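Local structure of solute-binding protein (Thermoactinomyces vulgaris, 2ZYK) at residues A[134-139]-A[258-263]; A[109-114]-A[123-128]; A[184-189]-A[203-208]; A[179-184]-A[210-215]. The protein probably captures cyclodextrins and related malto-oligosaccharides outside the cell for carbohydrate uptake across the membrane. All blocks are in the same frame, centred on the assembly; numbering follows the deposited sequence.

Contact 1. Residues A[134-139]-A[258-263]; sequences IYNKKL and AGINVG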
loop_
_atom_site.group_PDB
_atom_site.type_symbol
_atom_site.label_atom_id
_atom_site.label_comp_id
_atom_site.label_asym_id
_atom_site.label_seq_id
_atom_site.Cartn_x
_atom_site.Cartn_y
_atom_site.Cartn_z
ATOM N N ILE A 134 6.640 12.535 -5.552
ATOM C CA ILE A 134 5.614 13.391 -6.157
ATOM C C ILE A 134 5.873 14.856 -5.794
ATOM O O ILE A 134 5.953 15.203 -4.614
ATOM C CB ILE A 134 4.183 12.969 -5.709
ATOM C CG1 ILE A 134 3.944 11.486 -5.980
ATOM C CG2 ILE A 134 3.093 13.818 -6.405
ATOM C CD1 ILE A 134 2.788 10.922 -5.179
ATOM N N TYR A 135 5.989 15.710 -6.808
ATOM C CA TYR A 135 6.388 17.098 -6.588
ATOM C C TYR A 135 5.462 18.125 -7.221
ATOM O O TYR A 135 4.903 17.907 -8.294
ATOM C CB TYR A 135 7.849 17.340 -7.019
ATOM C CG TYR A 135 8.135 17.061 -8.482
ATOM C CD1 TYR A 135 8.168 18.099 -9.409
ATOM C CD2 TYR A 135 8.365 15.759 -8.937
ATOM C CE1 TYR A 135 8.414 17.861 -10.760
ATOM C CE2 TYR A 135 8.603 15.502 -10.284
ATOM C CZ TYR A 135 8.631 16.567 -11.192
ATOM O OH TYR A 135 8.877 16.343 -12.527
ATOM N N ASN A 136 5.323 19.249 -6.524
ATOM C CA ASN A 136 4.634 20.440 -7.005
ATOM C C ASN A 136 5.495 21.191 -8.034
ATOM O O ASN A 136 6.473 21.841 -7.670
ATOM C CB ASN A 136 4.330 21.342 -5.807
ATOM C CG ASN A 136 3.389 22.470 -6.149
ATOM O OD1 ASN A 136 3.459 23.039 -7.236
ATOM N ND2 ASN A 136 2.497 22.804 -5.216
ATOM N N LYS A 137 5.127 21.103 -9.313
ATOM C CA LYS A 137 5.970 21.613 -10.407
ATOM C C LYS A 137 6.353 23.098 -10.323
ATOM O O LYS A 137 7.376 23.508 -10.882
ATOM C CB LYS A 137 5.359 21.296 -11.779
ATOM C CG LYS A 137 5.763 19.941 -12.358
ATOM C CD LYS A 137 4.774 19.520 -13.445
ATOM C CE LYS A 137 5.414 18.644 -14.517
ATOM N NZ LYS A 137 4.582 18.576 -15.774
ATOM N N LYS A 138 5.556 23.909 -9.634
ATOM C CA LYS A 138 5.943 25.310 -9.489
ATOM C C LYS A 138 6.875 25.583 -8.322
ATOM O O LYS A 138 7.362 26.700 -8.171
ATOM C CB LYS A 138 4.755 26.279 -9.522
ATOM C CG LYS A 138 3.514 25.849 -8.793
ATOM C CD LYS A 138 2.319 26.643 -9.301
ATOM C CE LYS A 138 1.983 26.318 -10.750
ATOM N NZ LYS A 138 0.651 26.872 -11.131
ATOM N N LEU A 139 7.128 24.559 -7.509
ATOM C CA LEU A 139 8.118 24.660 -6.440
ATOM C C LEU A 139 9.376 23.864 -6.753
ATOM O O LEU A 139 10.439 24.145 -6.205
ATOM C CB LEU A 139 7.540 24.219 -5.094
ATOM C CG LEU A 139 6.263 24.893 -4.589
ATOM C CD1 LEU A 139 5.745 24.166 -3.345
ATOM C CD2 LEU A 139 6.481 26.379 -4.303
ATOM N N ALA A 258 -7.071 19.672 -5.963
ATOM C CA ALA A 258 -6.639 20.847 -5.230
ATOM C C ALA A 258 -5.820 21.775 -6.130
ATOM O O ALA A 258 -5.438 22.871 -5.717
ATOM C CB ALA A 258 -5.835 20.437 -3.998
ATOM N N GLY A 259 -5.543 21.313 -7.349
ATOM C CA GLY A 259 -4.928 22.127 -8.389
ATOM C C GLY A 259 -3.408 22.160 -8.444
ATOM O O GLY A 259 -2.830 23.070 -9.051
ATOM N N ILE A 260 -2.758 21.174 -7.834
ATOM C CA ILE A 260 -1.296 21.065 -7.894
ATOM C C ILE A 260 -0.830 20.525 -9.245
ATOM O O ILE A 260 -1.351 19.531 -9.743
ATOM C CB ILE A 260 -0.723 20.196 -6.733
ATOM C CG1 ILE A 260 -0.870 20.915 -5.394
ATOM C CG2 ILE A 260 0.756 19.937 -6.919
ATOM C CD1 ILE A 260 -2.234 20.830 -4.792
ATOM N N ASN A 261 0.154 21.193 -9.838
ATOM C CA ASN A 261 0.791 20.698 -11.047
ATOM C C ASN A 261 1.753 19.589 -10.646
ATOM O O ASN A 261 2.942 19.833 -10.411
ATOM C CB ASN A 261 1.512 21.835 -11.789
ATOM C CG ASN A 261 1.703 21.551 -13.288
ATOM O OD1 ASN A 261 1.557 20.416 -13.751
ATOM N ND2 ASN A 261 2.031 22.590 -14.047
ATOM N N VAL A 262 1.234 18.367 -10.548
ATOM C CA VAL A 262 2.026 17.240 -10.033
ATOM C C VAL A 262 2.968 16.669 -11.072
ATOM O O VAL A 262 2.588 16.466 -12.224
ATOM C CB VAL A 262 1.151 16.090 -9.438
ATOM C CG1 VAL A 262 0.212 16.630 -8.374
ATOM C CG2 VAL A 262 0.359 15.370 -10.522
ATOM N N GLY A 263 4.200 16.429 -10.651
ATOM C CA GLY A 263 5.140 15.643 -11.420
ATOM C C GLY A 263 5.419 14.406 -10.591
ATOM O O GLY A 263 5.374 14.465 -9.355
HETATM O O HOH W 1 1.119 23.300 -8.391
#

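Contact 2. Residues A[109-114]-A[123-128]; sequences DVAMKA and GLPKAI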
loop_
_atom_site.group_PDB
_atom_site.type_symbol
_atom_site.label_atom_id
_atom_site.label_comp_id
_atom_site.label_asym_id
_atom_site.label_seq_id
_atom_site.Cartn_x
_atom_site.Cartn_y
_atom_site.Cartn_z
ATOM N N ASP A 109 1.736 -10.750 -13.474
ATOM C CA ASP A 109 2.262 -11.916 -12.757
ATOM C C ASP A 109 2.672 -11.597 -11.323
ATOM O O ASP A 109 2.404 -12.376 -10.406
ATOM C CB ASP A 109 3.435 -12.520 -13.534
ATOM C CG ASP A 109 3.007 -13.080 -14.882
ATOM O OD1 ASP A 109 1.782 -13.249 -15.092
ATOM O OD2 ASP A 109 3.887 -13.358 -15.730
ATOM N N VAL A 110 3.321 -10.447 -11.145
ATOM C CA VAL A 110 3.675 -9.946 -9.819
ATOM C C VAL A 110 2.408 -9.768 -8.980
ATOM O O VAL A 110 2.355 -10.204 -7.833
ATOM C CB VAL A 110 4.490 -8.629 -9.908
ATOM C CG1 VAL A 110 4.651 -7.972 -8.529
ATOM C CG2 VAL A 110 5.846 -8.897 -10.520
ATOM N N ALA A 111 1.388 -9.149 -9.561
ATOM C CA ALA A 111 0.138 -8.924 -8.851
ATOM C C ALA A 111 -0.525 -10.236 -8.433
ATOM O O ALA A 111 -0.948 -10.378 -7.278
ATOM C CB ALA A 111 -0.812 -8.084 -9.681
ATOM N N MET A 112 -0.591 -11.189 -9.363
ATOM C CA MET A 112 -1.230 -12.484 -9.111
ATOM C C MET A 112 -0.486 -13.307 -8.069
ATOM O O MET A 112 -1.104 -14.027 -7.295
ATOM C CB MET A 112 -1.403 -13.291 -10.406
ATOM C CG MET A 112 -2.370 -12.677 -11.400
ATOM S SD MET A 112 -4.069 -12.605 -10.805
ATOM C CE MET A 112 -4.650 -14.268 -11.107
ATOM N N LYS A 113 0.839 -13.187 -8.048
ATOM C CA LYS A 113 1.652 -13.872 -7.048
ATOM C C LYS A 113 1.438 -13.295 -5.652
ATOM O O LYS A 113 1.342 -14.051 -4.685
ATOM C CB LYS A 113 3.125 -13.847 -7.436
ATOM C CG LYS A 113 3.993 -14.796 -6.640
ATOM C CD LYS A 113 5.404 -14.838 -7.199
ATOM C CE LYS A 113 6.339 -15.598 -6.264
ATOM N NZ LYS A 113 7.666 -15.830 -6.911
ATOM N N ALA A 114 1.332 -11.966 -5.554
ATOM C CA ALA A 114 1.055 -11.301 -4.273
ATOM C C ALA A 114 -0.289 -11.725 -3.672
ATOM O O ALA A 114 -0.459 -11.724 -2.448
ATOM C CB ALA A 114 1.118 -9.805 -4.427
ATOM N N GLY A 123 -7.484 -13.828 -4.836
ATOM C CA GLY A 123 -8.158 -12.696 -5.433
ATOM C C GLY A 123 -7.686 -12.223 -6.778
ATOM O O GLY A 123 -6.692 -12.713 -7.319
ATOM N N LEU A 124 -8.423 -11.247 -7.297
ATOM C CA LEU A 124 -8.119 -10.610 -8.566
ATOM C C LEU A 124 -7.696 -9.161 -8.317
ATOM O O LEU A 124 -8.354 -8.448 -7.562
ATOM C CB LEU A 124 -9.331 -10.706 -9.518
ATOM C CG LEU A 124 -9.761 -12.158 -9.820
ATOM C CD1 LEU A 124 -11.037 -12.241 -10.677
ATOM C CD2 LEU A 124 -8.616 -12.974 -10.446
ATOM N N PRO A 125 -6.583 -8.730 -8.941
ATOM C CA PRO A 125 -5.960 -7.437 -8.609
ATOM C C PRO A 125 -6.725 -6.203 -9.097
ATOM O O PRO A 125 -7.337 -6.235 -10.164
ATOM C CB PRO A 125 -4.572 -7.523 -9.256
ATOM C CG PRO A 125 -4.648 -8.608 -10.274
ATOM C CD PRO A 125 -5.849 -9.466 -9.991
ATOM N N LYS A 126 -6.690 -5.132 -8.305
ATOM C CA LYS A 126 -7.276 -3.849 -8.698
ATOM C C LYS A 126 -6.209 -2.800 -8.940
ATOM O O LYS A 126 -6.415 -1.857 -9.714
ATOM C CB LYS A 126 -8.173 -3.309 -7.600
ATOM C CG LYS A 126 -9.404 -4.105 -7.310
ATOM C CD LYS A 126 -10.401 -3.223 -6.591
ATOM C CE LYS A 126 -10.468 -3.525 -5.133
ATOM N NZ LYS A 126 -11.383 -2.548 -4.485
ATOM N N ALA A 127 -5.082 -2.953 -8.253
ATOM C CA ALA A 127 -4.062 -1.923 -8.180
ATOM C C ALA A 127 -2.709 -2.511 -7.812
ATOM O O ALA A 127 -2.597 -3.310 -6.885
ATOM C CB ALA A 127 -4.464 -0.862 -7.146
ATOM N N ILE A 128 -1.692 -2.127 -8.567
ATOM C CA ILE A 128 -0.300 -2.384 -8.232
ATOM C C ILE A 128 0.260 -1.014 -7.836
ATOM O O ILE A 128 -0.018 0.003 -8.500
ATOM C CB ILE A 128 0.454 -2.976 -9.451
ATOM C CG1 ILE A 128 1.925 -3.255 -9.132
ATOM C CG2 ILE A 128 0.295 -2.072 -10.701
ATOM C CD1 ILE A 128 2.180 -4.637 -8.686
#

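Contact 3. Residues A[184-189]-A[203-208]; sequences KGAAVF and LNSPEA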
loop_
_atom_site.group_PDB
_atom_site.type_symbol
_atom_site.label_atom_id
_atom_site.label_comp_id
_atom_site.label_asym_id
_atom_site.label_seq_id
_atom_site.Cartn_x
_atom_site.Cartn_y
_atom_site.Cartn_z
ATOM N N LYS A 184 20.302 -0.195 3.335
ATOM C CA LYS A 184 21.360 -0.598 4.260
ATOM C C LYS A 184 21.574 -2.091 4.280
ATOM O O LYS A 184 22.517 -2.557 4.902
ATOM C CB LYS A 184 21.075 -0.093 5.678
ATOM C CG LYS A 184 20.879 1.423 5.798
ATOM C CD LYS A 184 22.110 2.195 5.347
ATOM C CE LYS A 184 21.808 3.682 5.174
ATOM N NZ LYS A 184 22.861 4.378 4.366
ATOM N N GLY A 185 20.708 -2.839 3.599
ATOM C CA GLY A 185 20.787 -4.298 3.568
ATOM C C GLY A 185 19.910 -4.990 4.604
ATOM O O GLY A 185 20.099 -6.175 4.896
ATOM N N ALA A 186 18.952 -4.253 5.165
ATOM C CA ALA A 186 18.060 -4.811 6.184
ATOM C C ALA A 186 16.798 -5.404 5.563
ATOM O O ALA A 186 16.258 -4.852 4.610
ATOM C CB ALA A 186 17.708 -3.764 7.235
ATOM N N ALA A 187 16.348 -6.533 6.103
ATOM C CA ALA A 187 15.114 -7.185 5.654
ATOM C C ALA A 187 14.140 -7.377 6.817
ATOM O O ALA A 187 14.551 -7.380 7.976
ATOM C CB ALA A 187 15.432 -8.524 4.991
ATOM N N VAL A 188 12.853 -7.519 6.509
ATOM C CA VAL A 188 11.857 -7.830 7.534
ATOM C C VAL A 188 12.046 -9.269 8.034
ATOM O O VAL A 188 12.217 -9.489 9.237
ATOM C CB VAL A 188 10.411 -7.602 7.050
ATOM C CG1 VAL A 188 9.438 -7.671 8.234
ATOM C CG2 VAL A 188 10.284 -6.265 6.344
ATOM N N PHE A 189 12.031 -10.232 7.107
ATOM C CA PHE A 189 12.322 -11.642 7.416
ATOM C C PHE A 189 13.514 -12.195 6.617
ATOM O O PHE A 189 13.922 -11.601 5.621
ATOM C CB PHE A 189 11.081 -12.512 7.200
ATOM C CG PHE A 189 9.899 -12.089 8.014
ATOM C CD1 PHE A 189 8.843 -11.406 7.426
ATOM C CD2 PHE A 189 9.841 -12.362 9.378
ATOM C CE1 PHE A 189 7.747 -11.005 8.184
ATOM C CE2 PHE A 189 8.744 -11.964 10.137
ATOM C CZ PHE A 189 7.701 -11.286 9.541
ATOM N N LEU A 203 14.920 -6.930 11.755
ATOM C CA LEU A 203 14.647 -5.539 12.094
ATOM C C LEU A 203 15.423 -4.984 13.309
ATOM O O LEU A 203 15.166 -3.859 13.765
ATOM C CB LEU A 203 13.137 -5.317 12.214
ATOM C CG LEU A 203 12.338 -4.876 10.969
ATOM C CD1 LEU A 203 13.047 -5.143 9.648
ATOM C CD2 LEU A 203 10.939 -5.479 10.956
ATOM N N ASN A 204 16.377 -5.769 13.817
ATOM C CA ASN A 204 17.305 -5.297 14.853
ATOM C C ASN A 204 18.756 -5.710 14.568
ATOM O O ASN A 204 19.617 -5.695 15.453
ATOM C CB ASN A 204 16.848 -5.714 16.264
ATOM C CG ASN A 204 16.970 -7.206 16.512
ATOM O OD1 ASN A 204 16.900 -8.013 15.588
ATOM N ND2 ASN A 204 17.138 -7.578 17.771
ATOM N N SER A 205 19.011 -6.068 13.315
ATOM C CA SER A 205 20.363 -6.281 12.819
ATOM C C SER A 205 21.126 -4.954 12.809
ATOM O O SER A 205 20.507 -3.881 12.884
ATOM C CB SER A 205 20.313 -6.843 11.405
ATOM O OG SER A 205 19.789 -5.869 10.529
ATOM N N PRO A 206 22.475 -5.019 12.714
ATOM C CA PRO A 206 23.236 -3.774 12.578
ATOM C C PRO A 206 22.762 -2.939 11.374
ATOM O O PRO A 206 22.658 -1.711 11.484
ATOM C CB PRO A 206 24.683 -4.263 12.388
ATOM C CG PRO A 206 24.709 -5.644 12.991
ATOM C CD PRO A 206 23.353 -6.212 12.718
ATOM N N GLU A 207 22.447 -3.603 10.257
ATOM C CA GLU A 207 21.953 -2.929 9.043
ATOM C C GLU A 207 20.582 -2.273 9.228
ATOM O O GLU A 207 20.262 -1.296 8.532
ATOM C CB GLU A 207 21.908 -3.890 7.848
ATOM C CG GLU A 207 23.256 -4.504 7.467
ATOM C CD GLU A 207 23.566 -5.768 8.252
ATOM O OE1 GLU A 207 22.610 -6.434 8.706
ATOM O OE2 GLU A 207 24.761 -6.104 8.406
ATOM N N ALA A 208 19.785 -2.817 10.152
ATOM C CA ALA A 208 18.509 -2.217 10.530
ATOM C C ALA A 208 18.718 -0.970 11.384
ATOM O O ALA A 208 17.971 0.006 11.258
ATOM C CB ALA A 208 17.625 -3.225 11.257
HETATM O O HOH W 2 18.142 -6.669 8.559
#

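Contact 4. Residues A[179-184]-A[210-215]; sequences FLFAAK and QGMNEV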
loop_
_atom_site.group_PDB
_atom_site.type_symbol
_atom_site.label_atom_id
_atom_site.label_comp_id
_atom_site.label_asym_id
_atom_site.label_seq_id
_atom_site.Cartn_x
_atom_site.Cartn_y
_atom_site.Cartn_z
ATOM N N PHE A 179 12.483 1.703 2.116
ATOM C CA PHE A 179 13.497 1.825 1.054
ATOM C C PHE A 179 14.865 2.186 1.622
ATOM O O PHE A 179 15.887 2.193 0.929
ATOM C CB PHE A 179 13.061 2.853 -0.000
ATOM C CG PHE A 179 13.295 4.305 0.389
ATOM C CD1 PHE A 179 14.498 4.948 0.069
ATOM C CD2 PHE A 179 12.297 5.044 1.018
ATOM C CE1 PHE A 179 14.708 6.290 0.396
ATOM C CE2 PHE A 179 12.499 6.392 1.349
ATOM C CZ PHE A 179 13.709 7.016 1.034
ATOM N N LEU A 180 14.853 2.455 2.915
ATOM C CA LEU A 180 15.909 3.135 3.598
ATOM C C LEU A 180 16.575 2.182 4.587
ATOM O O LEU A 180 17.774 2.294 4.837
ATOM C CB LEU A 180 15.258 4.317 4.280
ATOM C CG LEU A 180 15.935 5.536 4.836
ATOM C CD1 LEU A 180 15.261 6.725 4.235
ATOM C CD2 LEU A 180 15.688 5.470 6.302
ATOM N N PHE A 181 15.797 1.238 5.124
ATOM C CA PHE A 181 16.341 0.078 5.827
ATOM C C PHE A 181 16.897 -0.889 4.783
ATOM O O PHE A 181 17.912 -1.548 5.015
ATOM C CB PHE A 181 15.259 -0.635 6.664
ATOM C CG PHE A 181 14.762 0.158 7.854
ATOM C CD1 PHE A 181 13.804 1.157 7.695
ATOM C CD2 PHE A 181 15.223 -0.127 9.137
ATOM C CE1 PHE A 181 13.330 1.887 8.796
ATOM C CE2 PHE A 181 14.765 0.596 10.244
ATOM C CZ PHE A 181 13.814 1.603 10.078
ATOM N N ALA A 182 16.219 -0.973 3.639
ATOM C CA ALA A 182 16.603 -1.879 2.542
ATOM C C ALA A 182 17.904 -1.454 1.864
ATOM O O ALA A 182 18.686 -2.299 1.426
ATOM C CB ALA A 182 15.490 -1.970 1.513
ATOM N N ALA A 183 18.111 -0.139 1.769
ATOM C CA ALA A 183 19.337 0.446 1.219
ATOM C C ALA A 183 20.532 0.022 2.043
ATOM O O ALA A 183 21.631 -0.118 1.520
ATOM C CB ALA A 183 19.237 1.977 1.178
ATOM N N LYS A 184 20.302 -0.195 3.335
ATOM C CA LYS A 184 21.360 -0.598 4.260
ATOM C C LYS A 184 21.574 -2.091 4.280
ATOM O O LYS A 184 22.517 -2.557 4.902
ATOM C CB LYS A 184 21.075 -0.093 5.678
ATOM C CG LYS A 184 20.879 1.423 5.798
ATOM C CD LYS A 184 22.110 2.195 5.347
ATOM C CE LYS A 184 21.808 3.682 5.174
ATOM N NZ LYS A 184 22.861 4.378 4.366
ATOM N N GLN A 210 21.300 1.024 11.183
ATOM C CA GLN A 210 21.777 2.061 10.265
ATOM C C GLN A 210 20.607 2.697 9.532
ATOM O O GLN A 210 20.601 3.901 9.302
ATOM C CB GLN A 210 22.771 1.493 9.252
ATOM C CG GLN A 210 24.097 1.017 9.831
ATOM C CD GLN A 210 24.977 0.363 8.763
ATOM O OE1 GLN A 210 24.742 -0.779 8.354
ATOM N NE2 GLN A 210 25.985 1.092 8.305
ATOM N N GLY A 211 19.622 1.870 9.178
ATOM C CA GLY A 211 18.398 2.322 8.513
ATOM C C GLY A 211 17.573 3.256 9.376
ATOM O O GLY A 211 17.031 4.250 8.885
ATOM N N MET A 212 17.489 2.938 10.664
ATOM C CA MET A 212 16.722 3.739 11.612
ATOM C C MET A 212 17.490 5.022 11.902
ATOM O O MET A 212 16.883 6.069 12.183
ATOM C CB MET A 212 16.436 2.942 12.906
ATOM C CG MET A 212 15.561 3.669 13.923
ATOM S SD MET A 212 13.918 4.134 13.310
ATOM C CE MET A 212 12.996 2.694 13.839
ATOM N N ASN A 213 18.823 4.926 11.818
ATOM C CA ASN A 213 19.718 6.087 11.886
ATOM C C ASN A 213 19.380 7.102 10.799
ATOM O O ASN A 213 19.481 8.302 11.020
ATOM C CB ASN A 213 21.198 5.673 11.747
ATOM C CG ASN A 213 21.810 5.136 13.043
ATOM O OD1 ASN A 213 22.964 4.689 13.052
ATOM N ND2 ASN A 213 21.054 5.181 14.136
ATOM N N GLU A 214 18.989 6.611 9.626
ATOM C CA GLU A 214 18.572 7.478 8.520
ATOM C C GLU A 214 17.194 8.096 8.742
ATOM O O GLU A 214 16.981 9.256 8.402
ATOM C CB GLU A 214 18.596 6.730 7.185
ATOM C CG GLU A 214 19.977 6.337 6.696
ATOM C CD GLU A 214 20.892 7.529 6.395
ATOM O OE1 GLU A 214 20.399 8.636 6.050
ATOM O OE2 GLU A 214 22.123 7.336 6.490
ATOM N N VAL A 215 16.269 7.325 9.314
ATOM C CA VAL A 215 14.953 7.842 9.702
ATOM C C VAL A 215 15.104 8.971 10.723
ATOM O O VAL A 215 14.460 10.018 10.599
ATOM C CB VAL A 215 14.050 6.731 10.301
ATOM C CG1 VAL A 215 12.761 7.318 10.862
ATOM C CG2 VAL A 215 13.754 5.640 9.258
#

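Contact 1. Residues A[134-139]-A[258-263]
Tyr-135 and Gly-263 form an antiparallel hydrogen-bonded pair: Tyr-135 N donates to Gly-263 O at 2.9 Å, and Gly-263 N returns a bond of 2.9 Å to Tyr-135 O. Beyond the non-hydrogen-bonded pair Asn-136 and Val-262, Lys-137 N reaches Asn-261 O at 2.8 Å, extending the pairing to the centre of an inverse gamma turn. A water bridges the same end, donating to Asn-136 OD1 and accepting from Asn-261 N.

With chi1 at 60°, Tyr-135 CG sits between its own N and carbonyl carbon, which folds the ring over the neighbouring strand, where Gly-263 CA makes a CH-pi contact 3.8 Å from the ring centroid. A CB on Gly-263 would collide with Tyr-135 CZ. A serine at Tyr-135 would probably uncover Gly-263 and open a gap above its CA.

By van der Waals contact, Ile-260 CG2 packs against the carboxamide of Asn-136 (CG, 3.7 Å), Lys-137 methylenes cross the amide of Asn-261, and Ile-134 CG2 faces Val-262 CB at 4.3 Å.

Strand 262-265 is an edge strand of this four-stranded sheet; strand 242-247 bonds the other edge of 132-136, while Tyr-255 of helix 252-257 covers Ile-134 and Val-262.

Contact 2. Residues A[109-114]-A[123-128]
Ala-111 meets Pro-125 methyl to ring, and this contact is the middle of a helix-on-strand packing without a single hydrogen bond across it. Helix 109-114 runs roughly antiparallel to strand 123-125, at 149°, with the two axes 8.0 Å apart at their closest.

The aliphatic contacts form two groups. Ala-111 CB points at the pyrrolidine ring and lies 3.8 Å from Pro-125 CB, with Pro-125 CG scarcely farther off. Beyond the corner at Lys-126, the CD1 tip of Ile-128 approaches Val-110 CG1 at 4.2 Å, and the two side chains cross at about a right angle.

The thioether of Met-112 supplies the rest. Bends at chi2 (-65°) and chi3 (-81°) curl the chain back toward the strand, and Met-112 SD lies 3.7 Å from Pro-125 CD. Met-112 CE goes on to Leu-124 CD2 at 4.2 Å, so one flexible side chain spans two successive strand residues.

Phe-107 touches both Met-112 and Pro-125, and Pro-321 touches Ala-111 and Pro-125. Strand 278-287 pairs antiparallel with strand 120-129 in the mixed sheet, across a classic bulge where Lys-126 and Ala-127 both face Lys-282, and its Val-281 packs on Ala-111 and Ile-128.

Contact 3. Residues A[184-189]-A[203-208]
Lys-184 lays the base of its side chain on the first turn of helix 206-220. Its CB is 3.2 Å from Glu-207 O. CG, set anti to the carbonyl carbon (chi1 -56°), still grazes that oxygen at 3.9 Å. The bend at chi2 (-60°) then turns CD and CE off this first turn, and NZ ends near Glu-214 and Asp-271, with which it makes long, weak ion pairs.

Glu-207 packs back on the loop: its CB and CG both lie 3.3 Å from Lys-184 O, and CB also faces the backbone of Gly-185. That glycine, at positive phi, is the C-prime residue of the Schellman motif ending the preceding helix, so the terminus of one helix lies against the start of the next.

Ala-186 directs its methyl into the helix start, with CB 3.7 Å from Ala-208 N and 4.1 Å from Ala-208 CB. Ser-205 is the N-cap: its OG accepts from Ala-208 N at 3.1 Å, is also hydrogen-bonded to Gly-202 O, and accepts a bond from a water that in turn accepts from Ala-187 N. This water ties the loop to the cap, although no direct hydrogen bond joins the two segments.

Farther along, Leu-203 CD1 nestles against the backbone of Ala-187 and Val-188, while its CD2 lies 3.8 Å from Val-188 CG1, the two side chains running side by side. Val-359 of helix 357-371 covers both of them, Val-385 and Leu-381 of helix 377-395 pack on Leu-203 and Ala-208 respectively, and Phe-181 of helix 174-181 touches Ala-186.

Contact 4. Residues A[179-184]-A[210-215]
Phe-181 and Gly-211 bring two helices of the binding-protein fold close, CA to CA 4.1 Å, in a glycine-mediated packing joined by a Met-aromatic contact. A CB on Gly-211 would collide with Phe-181 CA, so the bare backbone is what allows this approach.

The tight part is apolar. One face of the Phe-181 ring lies over Gly-211 C, offset toward the rim, and ring atom CE2 is 3.9 Å from Met-212 CB. Leu-180, with CG anti to the backbone N (chi1 -163°), brings CD2 to 3.2 Å from Gly-211 O, where it also touches Glu-214 CB and Val-215 CG2. Val-215 CG2 also reaches Phe-181 CE1. With an alanine in place of Phe-181, Met-212 and Val-215 would probably lose the ring they share, and Met-212 SD its aromatic neighbour.

On the looser side, toward exposed Gln-210, the contacts are made by methylene groups. Lys-184 CG rests on the backbone of Gly-211 and 3.9 Å from Gln-210 CB, and Lys-184 CE lies on Glu-214 CG. The long ion pair spans 3.7 Å from Lys-184 NZ to Glu-214 OE2.

Back in the core, Met-212 SD sits at the edge of the Phe-181 ring, 5.4 Å from its centroid.

None of the four contacts reaches the bound sugar: glucose units lie about 10 Å from the side chain of Ile-134 in contact 1, about 11 Å from those of Ile-128 in contact 2 and Val-188 in contact 3, and about 12 Å from that of Phe-181 in contact 4. Contact 2 stands on the other side of the sugar from the rest, as expected for a two-lobed binding protein. Contacts 3 and 4 have centres 8 Å apart; they share Lys-184 and helix 206-220, and Ala-186 N probably bonds to Phe-181 O at 2.9 Å. Contact 1 is separate, about 11 Å from contact 4 between nearest atoms, though its two segments bracket contacts 3 and 4 in sequence.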